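Local coordinates for glutaredoxin (Populus tremula x Populus tremuloides, PDB 2E7P), which binds a glutathione-ligated [2Fe-2S] cluster and probably reduces low-molecular-weight and protein disulfides with glutathione as the reductant, at residues K27-Y32 against E51-S56. Numbering follows the deposited sequence.
With GSH (glutathione), chain H; FES (Fe2/s2 (inorganic) cluster), chain E.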
loop_
_atom_site.group_PDB
_atom_site.type_symbol
_atom_site.label_atom_id
_atom_site.label_comp_id
_atom_site.label_asym_id
_atom_site.label_seq_id
_atom_site.Cartn_x
_atom_site.Cartn_y
_atom_site.Cartn_z
ATOM N N LYS C 27 6.817 0.797 -3.524
ATOM C CA LYS C 27 6.150 -0.325 -4.162
ATOM C C LYS C 27 4.901 0.296 -4.795
ATOM O O LYS C 27 4.283 1.211 -4.216
ATOM C CB LYS C 27 5.728 -1.401 -3.148
ATOM C CG LYS C 27 6.855 -2.199 -2.446
ATOM C CD LYS C 27 7.397 -3.321 -3.272
ATOM C CE LYS C 27 8.627 -3.938 -2.595
ATOM N NZ LYS C 27 8.308 -5.108 -1.692
ATOM N N THR C 28 4.541 -0.190 -5.991
ATOM C CA THR C 28 3.494 0.440 -6.802
ATOM C C THR C 28 2.130 0.284 -6.139
ATOM O O THR C 28 1.250 1.108 -6.312
ATOM C CB THR C 28 3.406 -0.192 -8.198
ATOM O OG1 THR C 28 3.210 -1.609 -8.051
ATOM C CG2 THR C 28 4.688 0.094 -9.022
ATOM N N TYR C 29 1.971 -0.780 -5.364
ATOM C CA TYR C 29 0.699 -1.068 -4.722
ATOM C C TYR C 29 0.461 -0.346 -3.379
ATOM O O TYR C 29 -0.635 -0.471 -2.812
ATOM C CB TYR C 29 0.550 -2.590 -4.550
ATOM C CG TYR C 29 1.668 -3.219 -3.754
ATOM C CD1 TYR C 29 1.707 -3.097 -2.350
ATOM C CD2 TYR C 29 2.696 -3.920 -4.398
ATOM C CE1 TYR C 29 2.732 -3.656 -1.618
ATOM C CE2 TYR C 29 3.741 -4.499 -3.670
ATOM C CZ TYR C 29 3.745 -4.354 -2.286
ATOM O OH TYR C 29 4.765 -4.914 -1.584
ATOM N N CYS C 30 1.447 0.402 -2.857
ATOM C CA CYS C 30 1.337 0.860 -1.482
ATOM C C CYS C 30 0.846 2.292 -1.335
ATOM O O CYS C 30 1.467 3.228 -1.812
ATOM C CB CYS C 30 2.638 0.667 -0.659
ATOM S SG CYS C 30 2.381 0.902 1.171
ATOM N N GLY C 31 -0.218 2.453 -0.559
ATOM C CA GLY C 31 -0.785 3.743 -0.236
ATOM C C GLY C 31 0.104 4.604 0.628
ATOM O O GLY C 31 0.087 5.819 0.492
ATOM N N TYR C 32 0.879 3.998 1.529
ATOM C CA TYR C 32 1.863 4.760 2.300
ATOM C C TYR C 32 2.860 5.395 1.340
ATOM O O TYR C 32 3.206 6.569 1.474
ATOM C CB TYR C 32 2.580 3.875 3.323
ATOM C CG TYR C 32 1.815 3.631 4.630
ATOM C CD1 TYR C 32 0.770 4.455 4.990
ATOM C CD2 TYR C 32 2.150 2.567 5.490
ATOM C CE1 TYR C 32 0.057 4.257 6.158
ATOM C CE2 TYR C 32 1.462 2.375 6.688
ATOM C CZ TYR C 32 0.395 3.236 7.002
ATOM O OH TYR C 32 -0.352 3.141 8.173
ATOM N N GLU C 51 10.502 2.037 -7.951
ATOM C CA GLU C 51 9.508 1.053 -7.567
ATOM C C GLU C 51 10.177 -0.306 -7.458
ATOM O O GLU C 51 10.514 -0.920 -8.460
ATOM C CB GLU C 51 8.354 1.035 -8.569
ATOM C CG GLU C 51 7.710 2.413 -8.780
ATOM C CD GLU C 51 6.731 2.813 -7.664
ATOM O OE1 GLU C 51 6.716 2.179 -6.589
ATOM O OE2 GLU C 51 5.985 3.815 -7.843
ATOM N N LEU C 52 10.365 -0.794 -6.232
ATOM C CA LEU C 52 11.148 -2.011 -6.056
ATOM C C LEU C 52 10.482 -3.252 -6.667
ATOM O O LEU C 52 11.173 -4.139 -7.145
ATOM C CB LEU C 52 11.499 -2.229 -4.583
ATOM C CG LEU C 52 12.429 -1.203 -3.901
ATOM C CD1 LEU C 52 12.347 -1.346 -2.388
ATOM C CD2 LEU C 52 13.895 -1.280 -4.369
ATOM N N ASP C 53 9.153 -3.305 -6.663
ATOM C CA ASP C 53 8.415 -4.453 -7.228
ATOM C C ASP C 53 8.463 -4.471 -8.764
ATOM O O ASP C 53 7.956 -5.394 -9.403
ATOM C CB ASP C 53 6.942 -4.474 -6.729
ATOM C CG ASP C 53 6.189 -3.159 -7.003
ATOM O OD1 ASP C 53 6.804 -2.068 -7.015
ATOM O OD2 ASP C 53 4.956 -3.219 -7.213
ATOM N N GLU C 54 9.048 -3.452 -9.376
ATOM C CA GLU C 54 9.150 -3.492 -10.830
ATOM C C GLU C 54 10.575 -3.827 -11.264
ATOM O O GLU C 54 10.889 -3.804 -12.435
ATOM C CB GLU C 54 8.654 -2.185 -11.450
ATOM C CG GLU C 54 7.140 -2.022 -11.359
ATOM C CD GLU C 54 6.646 -0.776 -12.039
ATOM O OE1 GLU C 54 7.416 0.206 -12.142
ATOM O OE2 GLU C 54 5.480 -0.773 -12.484
ATOM N N LEU C 55 11.434 -4.126 -10.304
ATOM C CA LEU C 55 12.814 -4.458 -10.581
ATOM C C LEU C 55 13.037 -5.945 -10.300
ATOM O O LEU C 55 12.531 -6.442 -9.307
ATOM C CB LEU C 55 13.729 -3.605 -9.710
ATOM C CG LEU C 55 13.631 -2.080 -9.910
ATOM C CD1 LEU C 55 14.518 -1.419 -8.894
ATOM C CD2 LEU C 55 14.028 -1.638 -11.329
ATOM N N SER C 56 13.792 -6.646 -11.152
ATOM C CA SER C 56 14.092 -8.059 -10.893
ATOM C C SER C 56 14.925 -8.258 -9.627
ATOM O O SER C 56 14.751 -9.244 -8.924
ATOM C CB SER C 56 14.790 -8.739 -12.096
ATOM O OG SER C 56 15.917 -7.983 -12.524
HETATM N N1 GSH H . 6.062 3.091 9.659
HETATM C CA1 GSH H . 6.383 2.807 8.257
HETATM C C1 GSH H . 6.341 4.104 7.501
HETATM O O11 GSH H . 6.827 4.223 6.339
HETATM O O12 GSH H . 5.818 5.067 8.104
HETATM C CB1 GSH H . 5.419 1.740 7.714
HETATM C CG1 GSH H . 5.773 1.271 6.283
HETATM C CD1 GSH H . 5.118 -0.040 5.942
HETATM O OE1 GSH H . 4.470 -0.671 6.763
HETATM N N2 GSH H . 5.354 -0.513 4.723
HETATM C CA2 GSH H . 4.806 -1.803 4.286
HETATM C C2 GSH H . 5.941 -2.599 3.677
HETATM O O2 GSH H . 6.957 -2.055 3.198
HETATM C CB2 GSH H . 3.674 -1.566 3.235
HETATM S SG2 GSH H . 2.125 -0.593 3.462
HETATM N N3 GSH H . 5.839 -3.931 3.659
HETATM C CA3 GSH H . 6.857 -4.752 3.065
HETATM C C3 GSH H . 6.822 -4.517 1.559
HETATM O O31 GSH H . 5.768 -4.180 0.967
HETATM O O32 GSH H . 7.878 -4.688 0.933
HETATM FE FE1 FES E . 1.210 0.050 2.104
HETATM FE FE2 FES E . -1.571 -0.276 1.905
HETATM S S1 FES E . -0.069 -0.875 1.466
HETATM S S2 FES E . -0.313 0.766 2.665
#
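E51 bends at chi2 (-79°) and brings its carboxylate back over the K27-T28 peptide. E51 OE1 lies 3.2 Å from K27 C without bonding to the T28 amide; it takes its hydrogen bond from S26. OE2 forms a salt bridge with K37. The aliphatic part of E51 packs against T28 CG2. L52 follows, its CB 3.9 Å from K27 CE; L52 also meets V74 and L61. In this thioredoxin fold of the glutaredoxin type, the loop after strand 48-51 flanks the active-site loop, where a type I turn from K27 to C30 leads into helix 31-42 with C30 as N-cap. C30 SG binds an iron of the cluster, and the glutathione sulfur SG2 binds the same iron. D53 grips T28 with both carboxylate oxygens. D53 OD2 accepts the T28 hydroxyl through its syn lone pair, OG1 to OD2 2.5 Å. T28 N gives its hydrogen to D53 OD1 at 3.1 Å, reaching it on the syn side from 31° out of the carboxylate plane. With chi1 at 55°, T28 OG1 stands beside the residue's own backbone N, where the hydroxyl faces the carboxylate that the amide also meets. Replacing D53 by an alanine would probably leave the T28 hydroxyl and amide without their shared acceptor and let the turn shift. D53 CB also touches K27 CD at 3.7 Å. From there the lysine runs on to glutathione, NZ to O32 2.7 Å. Y29 OH donates to the other oxygen of that carboxylate, O31, at 2.8 Å, while K27 CB lies over one face of its ring. E54 lays its carboxylate by T28 CG2 and pairs with R35 of the third subunit.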